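Local coordinates for protein ten1 (Schizosaccharomyces pombe, PDB 3KF6) that binds single-stranded telomeric DNA and, in complex with its partner stn1, is required for telomere maintenance, at residues 13-18 against 22-27; 28-31 against 37-40; 7-12 against 92-97. All coordinates share one frame; numbering follows the deposited sequence.

Contact 1 of 3, residues 13-18 against 22-27; sequences NQINDC and QKLRFL
One face of the Phe26 ring carries the CD1 methyl of Ile15, which stands 3.9 Å above the ring plane over its centre; the methyl-to-centroid line lies 10° off the ring normal, so this is a CH-pi contact rather than an edge contact. The other flat group of the contact, at the end of the extended Gln22 chain, lies beside Cys18 CB. Shortening Gln22 to an alanine removes the chain beyond CB and would probably open a gap beside Cys18 CB, which Lys8 covers only in part. The Ile15 chain reaches the ring because its CG1 branch runs on extended (chi2 175°) and meets the aromatic at about a right angle. Its other branch packs on Leu24, the previous inward-facing residue of the strand: Ile15 CG2 lies 4.1 Å from Leu24 CD1, while the second Leu24 methyl, CD2, sits 3.9 Å from Cys18 SG. The turn itself is tied by two consecutive backbone bonds, Asp17 N to Gln14 O at 2.9 Å and Cys18 N to Ile15 O at 3.1 Å. Val47 of strand 45-50 touches both Ile15 and Phe26. The contact thus closes a loop over the inward-facing residues of the long strand 23-34 of the OB-fold barrel, with alternate residues Leu24 and Phe26 directed into the hydrophobic interior.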
# COMPACT_ATOMS: atom_id res chain seq x y z
N ASN B 13 5.62 15.41 10.01
CA ASN B 13 5.06 16.45 10.87
C ASN B 13 3.68 16.10 11.43
O ASN B 13 3.15 16.85 12.26
CB ASN B 13 4.99 17.78 10.11
CG ASN B 13 4.06 17.73 8.90
OD1 ASN B 13 2.89 17.36 9.02
ND2 ASN B 13 4.58 18.11 7.74
N GLN B 14 3.11 14.98 11.00
CA GLN B 14 1.79 14.57 11.49
C GLN B 14 1.86 13.39 12.45
O GLN B 14 0.85 12.98 13.01
CB GLN B 14 0.87 14.19 10.32
CG GLN B 14 0.64 15.28 9.30
CD GLN B 14 -0.15 14.78 8.10
OE1 GLN B 14 0.22 13.79 7.48
NE2 GLN B 14 -1.24 15.47 7.78
N ILE B 15 3.05 12.84 12.63
CA ILE B 15 3.21 11.70 13.52
C ILE B 15 2.68 11.95 14.93
O ILE B 15 2.04 11.08 15.51
CB ILE B 15 4.68 11.25 13.59
CG1 ILE B 15 5.11 10.71 12.22
CG2 ILE B 15 4.85 10.17 14.65
CD1 ILE B 15 6.58 10.35 12.12
N ASN B 16 2.94 13.14 15.46
CA ASN B 16 2.48 13.48 16.80
C ASN B 16 0.98 13.73 16.89
O ASN B 16 0.45 13.99 17.97
CB ASN B 16 3.25 14.69 17.34
CG ASN B 16 4.73 14.40 17.52
OD1 ASN B 16 5.11 13.31 17.96
ND2 ASN B 16 5.57 15.38 17.19
N ASP B 17 0.30 13.67 15.74
CA ASP B 17 -1.14 13.86 15.71
C ASP B 17 -1.82 12.50 15.77
O ASP B 17 -3.04 12.41 15.91
CB ASP B 17 -1.59 14.56 14.42
CG ASP B 17 -1.08 15.98 14.32
OD1 ASP B 17 -1.16 16.71 15.33
OD2 ASP B 17 -0.61 16.38 13.23
N CYS B 18 -1.03 11.44 15.67
CA CYS B 18 -1.57 10.08 15.68
C CYS B 18 -1.43 9.38 17.03
O CYS B 18 -0.65 9.79 17.89
CB CYS B 18 -0.90 9.25 14.58
SG CYS B 18 -1.06 10.01 12.94
N GLN B 22 -0.50 2.87 16.53
CA GLN B 22 -1.02 3.00 15.18
C GLN B 22 0.07 2.76 14.14
O GLN B 22 1.19 3.25 14.28
CB GLN B 22 -1.60 4.40 15.04
CG GLN B 22 -2.30 4.73 13.76
CD GLN B 22 -2.90 6.12 13.84
OE1 GLN B 22 -3.81 6.36 14.62
NE2 GLN B 22 -2.37 7.03 13.04
N LYS B 23 -0.26 1.99 13.10
CA LYS B 23 0.71 1.72 12.03
C LYS B 23 0.75 2.93 11.11
O LYS B 23 -0.29 3.41 10.66
CB LYS B 23 0.32 0.48 11.24
CG LYS B 23 1.31 0.15 10.12
CD LYS B 23 0.90 -1.10 9.34
CE LYS B 23 0.95 -2.35 10.21
NZ LYS B 23 0.52 -3.57 9.47
N LEU B 24 1.95 3.42 10.81
CA LEU B 24 2.11 4.61 9.98
C LEU B 24 3.10 4.38 8.85
O LEU B 24 4.03 3.60 8.97
CB LEU B 24 2.65 5.76 10.83
CG LEU B 24 1.98 6.06 12.17
CD1 LEU B 24 2.82 7.07 12.96
CD2 LEU B 24 0.58 6.59 11.93
N ARG B 25 2.88 5.07 7.74
CA ARG B 25 3.82 5.00 6.62
C ARG B 25 4.21 6.43 6.28
O ARG B 25 3.35 7.30 6.10
CB ARG B 25 3.21 4.33 5.39
CG ARG B 25 4.17 4.45 4.20
CD ARG B 25 3.64 3.86 2.92
NE ARG B 25 4.43 4.33 1.78
CZ ARG B 25 4.35 3.81 0.56
NH1 ARG B 25 3.52 2.81 0.30
NH2 ARG B 25 5.10 4.31 -0.42
N PHE B 26 5.52 6.69 6.20
CA PHE B 26 6.00 8.02 5.88
C PHE B 26 7.38 8.00 5.24
O PHE B 26 8.10 6.99 5.31
CB PHE B 26 6.04 8.90 7.14
CG PHE B 26 6.82 8.30 8.27
CD1 PHE B 26 6.21 7.45 9.18
CD2 PHE B 26 8.17 8.59 8.43
CE1 PHE B 26 6.94 6.88 10.23
CE2 PHE B 26 8.91 8.02 9.47
CZ PHE B 26 8.29 7.17 10.37
N LEU B 27 7.73 9.11 4.61
CA LEU B 27 9.02 9.27 3.95
C LEU B 27 9.86 10.23 4.78
O LEU B 27 9.35 11.23 5.28
CB LEU B 27 8.79 9.83 2.54
CG LEU B 27 9.99 10.18 1.67
CD1 LEU B 27 10.79 8.92 1.36
CD2 LEU B 27 9.51 10.83 0.38

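Contact 2 of 3, residues 28-31 against 37-40; sequences GCVQ and ILRL
Val30 and Leu40 form an antiparallel non-hydrogen-bonded pair, CA to CA 4.8 Å, in two short segments that run at 121° to each other, well away from a flat antiparallel ladder, and next to this pair Gln31 N donates to Arg39 O, 2.9 Å and 164° at the hydrogen.

On the face shared by Val30 and Leu40, the Val30 methyl CG2 meets Leu40 CD2 at 3.8 Å. The other Val30 methyl, CG1, anti to the backbone N, is the branch that reaches Leu38 CD2. Here strands 23-34 and 37-42 make the first hairpin of the OB barrel, and Leu66 and Ile68 of strand 65-74 complete the apolar layer around these side chains. Gly28 fits under Leu40: a beta carbon on it would clash with Leu40 CB, whereas the hydrogens of glycine let Leu40 CD1 approach Gly28 CA to 4.0 Å. Leu40 also makes a CA-H...O contact, its CA lying 3.3 Å from Cys29 O.

Toward the hairpin's solvent side, Gln31 and Arg39 lie alongside each other, pointing the same way. Arg39 stays extended as far as NE, and its guanidinium is modelled with NH1 edge-on and in plane 3.0 Å from Gln31 CG, a spacing too short to be relied on. Their amide and guanidinium planes stand 71° apart, so the flat groups do not stack, and it is the aliphatic part of Gln31 that faces the arginine.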
# COMPACT_ATOMS: atom_id res chain seq x y z
N GLY B 28 11.14 9.93 4.92
CA GLY B 28 12.01 10.80 5.70
C GLY B 28 13.43 10.82 5.19
O GLY B 28 13.87 9.89 4.50
N CYS B 29 14.15 11.88 5.53
CA CYS B 29 15.53 12.06 5.11
C CYS B 29 16.48 11.73 6.27
O CYS B 29 16.33 12.25 7.38
CB CYS B 29 15.73 13.50 4.65
SG CYS B 29 17.33 13.84 3.95
N VAL B 30 17.47 10.88 6.00
CA VAL B 30 18.40 10.48 7.05
C VAL B 30 19.26 11.60 7.60
O VAL B 30 20.02 12.24 6.87
CB VAL B 30 19.33 9.33 6.57
CG1 VAL B 30 20.29 8.94 7.68
CG2 VAL B 30 18.50 8.13 6.17
N GLN B 31 19.14 11.86 8.90
CA GLN B 31 19.92 12.90 9.55
C GLN B 31 21.07 12.24 10.32
O GLN B 31 22.18 12.77 10.36
CB GLN B 31 19.05 13.71 10.51
CG GLN B 31 19.80 14.85 11.21
CD GLN B 31 20.50 15.77 10.23
OE1 GLN B 31 19.89 16.25 9.26
NE2 GLN B 31 21.78 16.04 10.47
N ILE B 37 19.22 3.76 16.65
CA ILE B 37 18.26 4.84 16.44
C ILE B 37 18.53 5.61 15.15
O ILE B 37 19.62 6.15 14.96
CB ILE B 37 18.26 5.83 17.63
CG1 ILE B 37 17.63 5.16 18.86
CG2 ILE B 37 17.50 7.10 17.27
CD1 ILE B 37 16.23 4.63 18.63
N LEU B 38 17.53 5.63 14.28
CA LEU B 38 17.63 6.33 13.01
C LEU B 38 16.81 7.61 13.15
O LEU B 38 15.61 7.56 13.45
CB LEU B 38 17.04 5.46 11.91
CG LEU B 38 17.40 5.71 10.44
CD1 LEU B 38 16.43 4.92 9.58
CD2 LEU B 38 17.34 7.19 10.11
N ARG B 39 17.44 8.76 12.95
CA ARG B 39 16.73 10.03 13.05
C ARG B 39 16.40 10.51 11.64
O ARG B 39 17.30 10.71 10.82
CB ARG B 39 17.59 11.06 13.79
CG ARG B 39 16.90 12.40 14.00
CD ARG B 39 17.63 13.25 15.04
NE ARG B 39 16.97 14.53 15.28
CZ ARG B 39 17.08 15.59 14.49
NH1 ARG B 39 17.82 15.53 13.39
NH2 ARG B 39 16.44 16.71 14.79
N LEU B 40 15.11 10.67 11.36
CA LEU B 40 14.67 11.12 10.05
C LEU B 40 14.03 12.50 10.14
O LEU B 40 13.36 12.82 11.13
CB LEU B 40 13.65 10.16 9.45
CG LEU B 40 14.12 8.75 9.09
CD1 LEU B 40 12.97 8.00 8.45
CD2 LEU B 40 15.29 8.82 8.13

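Contact 3 of 3, residues 7-12 against 92-97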
# COMPACT_ATOMS: atom_id res chain seq x y z
N ALA B 7 -1.70 0.72 7.05
CA ALA B 7 -0.93 1.87 7.49
C ALA B 7 -1.57 3.20 7.10
O ALA B 7 -2.25 3.30 6.07
CB ALA B 7 0.49 1.78 6.92
N LYS B 8 -1.39 4.21 7.95
CA LYS B 8 -1.89 5.55 7.66
C LYS B 8 -0.75 6.28 6.98
O LYS B 8 0.33 6.43 7.55
CB LYS B 8 -2.26 6.29 8.95
CG LYS B 8 -3.66 6.01 9.45
CD LYS B 8 -3.92 6.72 10.77
CE LYS B 8 -3.75 8.23 10.66
NZ LYS B 8 -3.88 8.89 12.00
N LEU B 9 -0.99 6.73 5.75
CA LEU B 9 0.01 7.46 4.98
C LEU B 9 0.02 8.91 5.44
O LEU B 9 -0.95 9.64 5.23
CB LEU B 9 -0.32 7.36 3.49
CG LEU B 9 0.64 8.03 2.51
CD1 LEU B 9 2.02 7.39 2.61
CD2 LEU B 9 0.07 7.87 1.10
N ILE B 10 1.12 9.33 6.06
CA ILE B 10 1.22 10.69 6.58
C ILE B 10 2.59 11.33 6.38
O ILE B 10 3.50 10.72 5.85
CB ILE B 10 0.97 10.70 8.10
CG1 ILE B 10 2.02 9.83 8.79
CG2 ILE B 10 -0.43 10.17 8.40
CD1 ILE B 10 1.97 9.89 10.30
N PHE B 11 2.71 12.58 6.81
CA PHE B 11 3.98 13.29 6.74
C PHE B 11 4.58 13.15 8.13
O PHE B 11 3.86 12.90 9.09
CB PHE B 11 3.78 14.78 6.44
CG PHE B 11 3.20 15.05 5.08
CD1 PHE B 11 1.86 15.38 4.95
CD2 PHE B 11 3.99 14.97 3.95
CE1 PHE B 11 1.31 15.63 3.69
CE2 PHE B 11 3.45 15.22 2.69
CZ PHE B 11 2.11 15.55 2.56
N ILE B 12 5.90 13.31 8.23
CA ILE B 12 6.53 13.20 9.53
C ILE B 12 5.95 14.22 10.51
O ILE B 12 5.77 13.91 11.69
CB ILE B 12 8.06 13.39 9.42
CG1 ILE B 12 8.68 12.13 8.80
CG2 ILE B 12 8.67 13.68 10.79
CD1 ILE B 12 10.18 12.20 8.60
N PRO B 92 8.11 16.62 -4.69
CA PRO B 92 6.94 17.48 -4.86
C PRO B 92 5.67 16.72 -5.24
O PRO B 92 4.60 17.02 -4.72
CB PRO B 92 7.39 18.46 -5.95
CG PRO B 92 8.87 18.56 -5.71
CD PRO B 92 9.25 17.11 -5.49
N ARG B 93 5.80 15.75 -6.15
CA ARG B 93 4.64 14.98 -6.58
C ARG B 93 4.20 14.04 -5.46
O ARG B 93 3.01 13.85 -5.22
CB ARG B 93 4.95 14.20 -7.86
CG ARG B 93 5.45 15.08 -9.00
CD ARG B 93 4.56 15.09 -10.23
NE ARG B 93 3.24 15.67 -9.99
CZ ARG B 93 2.47 16.21 -10.94
NH1 ARG B 93 2.89 16.25 -12.20
NH2 ARG B 93 1.28 16.69 -10.64
N TYR B 94 5.17 13.46 -4.76
CA TYR B 94 4.84 12.57 -3.65
C TYR B 94 4.05 13.31 -2.56
O TYR B 94 3.02 12.83 -2.09
CB TYR B 94 6.11 11.97 -3.05
CG TYR B 94 5.88 11.28 -1.72
CD1 TYR B 94 6.04 11.97 -0.52
CD2 TYR B 94 5.46 9.95 -1.66
CE1 TYR B 94 5.79 11.36 0.70
CE2 TYR B 94 5.21 9.33 -0.44
CZ TYR B 94 5.37 10.05 0.74
OH TYR B 94 5.11 9.45 1.95
N ARG B 95 4.52 14.49 -2.15
CA ARG B 95 3.78 15.20 -1.11
C ARG B 95 2.41 15.65 -1.60
O ARG B 95 1.46 15.68 -0.84
CB ARG B 95 4.59 16.38 -0.56
CG ARG B 95 4.96 17.46 -1.53
CD ARG B 95 5.66 18.58 -0.77
NE ARG B 95 5.85 19.77 -1.60
CZ ARG B 95 7.02 20.16 -2.09
NH1 ARG B 95 8.13 19.47 -1.86
NH2 ARG B 95 7.06 21.25 -2.84
N GLN B 96 2.32 15.99 -2.89
CA GLN B 96 1.05 16.41 -3.47
C GLN B 96 0.03 15.28 -3.33
O GLN B 96 -1.10 15.50 -2.91
CB GLN B 96 1.24 16.77 -4.94
CG GLN B 96 -0.07 16.99 -5.72
CD GLN B 96 0.18 17.34 -7.18
OE1 GLN B 96 1.00 16.72 -7.85
NE2 GLN B 96 -0.55 18.33 -7.69
N MET B 97 0.44 14.06 -3.67
CA MET B 97 -0.47 12.92 -3.58
C MET B 97 -0.80 12.50 -2.15
O MET B 97 -1.91 12.05 -1.89
CB MET B 97 0.08 11.72 -4.36
CG MET B 97 0.28 11.99 -5.85
SD MET B 97 -1.10 12.85 -6.65
CE MET B 97 -0.23 13.70 -7.98
O HOH W 1 5.57 11.01 4.21
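The C-terminal helix 91-103, which follows the OB barrel in this Rpa3-like subunit, sets Tyr94 and Arg95 against Leu9 of the short strand 8-9 and Phe11, which follows it. The backbones stay well separated, with CA atoms of Phe11 and Arg95 8.1 Å apart, so the side chains bridge the gap.

Phe11 meets the helix by its edge. Its CE2 touches Arg95 CB at 3.6 Å, its CZ lies 3.5 Å from Arg95 O, and Arg95 CA sits in the ring plane; the contact is therefore made by the rim hydrogens and not by a ring face. The Arg95 side chain itself leads away: with CG between the backbone N and the carbonyl carbon (chi1 61°), it carries its guanidinium back along the helix, one face over Pro92 CA. Val98 and Ser99, one turn further on, also touch Phe11.

Tyr94 works by its hydroxyl. Its CG is anti to the backbone N (chi1 168°), which sends the ring out toward the strand until OH lies 3.8 Å from Leu9 CD1. The same OH is 2.8 Å from the oxygen of water 1, which lies in the plane of the tyrosine ring and donates to Ile10 O at 2.7 Å. The partner chain also packs on both segments: Trp136 of stn1 on Leu9, and Trp133 of stn1 on Arg93.

Tyr94 OH and Ile10 O are 4.4 Å apart, too far for a direct bond, and the water makes up the difference. A carbonyl oxygen facing the weakly positive hydrogens of the Phe11 rim is likely to be mildly favourable, so segment 92-97 appears to be seated by van der Waals contact and one bridging water; further along the helix, Gln102 does bond Leu9 O directly.

In the fold
Contacts 1 and 2 follow one another along strand 23-34 on opposite sides of the chain's centre, and Phe26 CE2 and Leu40 CD1, 4.2 Å apart, join their interiors. Contact 1 is almost wholly apolar side-chain packing of a loop on a strand; contact 2 is strand pairing, with a buried Val30-Leu40 layer and an exposed Arg39 at its edge. Contact 3 packs the helix on the outside of the barrel, near stn1, yet is still largely buried, with Arg95 exposed, and relies on a ring edge and a water. It encloses both others in the chain. All three reach one sheet; Arg25 N and Lys8 O, 2.9 Å apart and probably hydrogen-bonded, join contacts 1 and 3. Ile12 CD1 reaches Gly28 CA of contact 2.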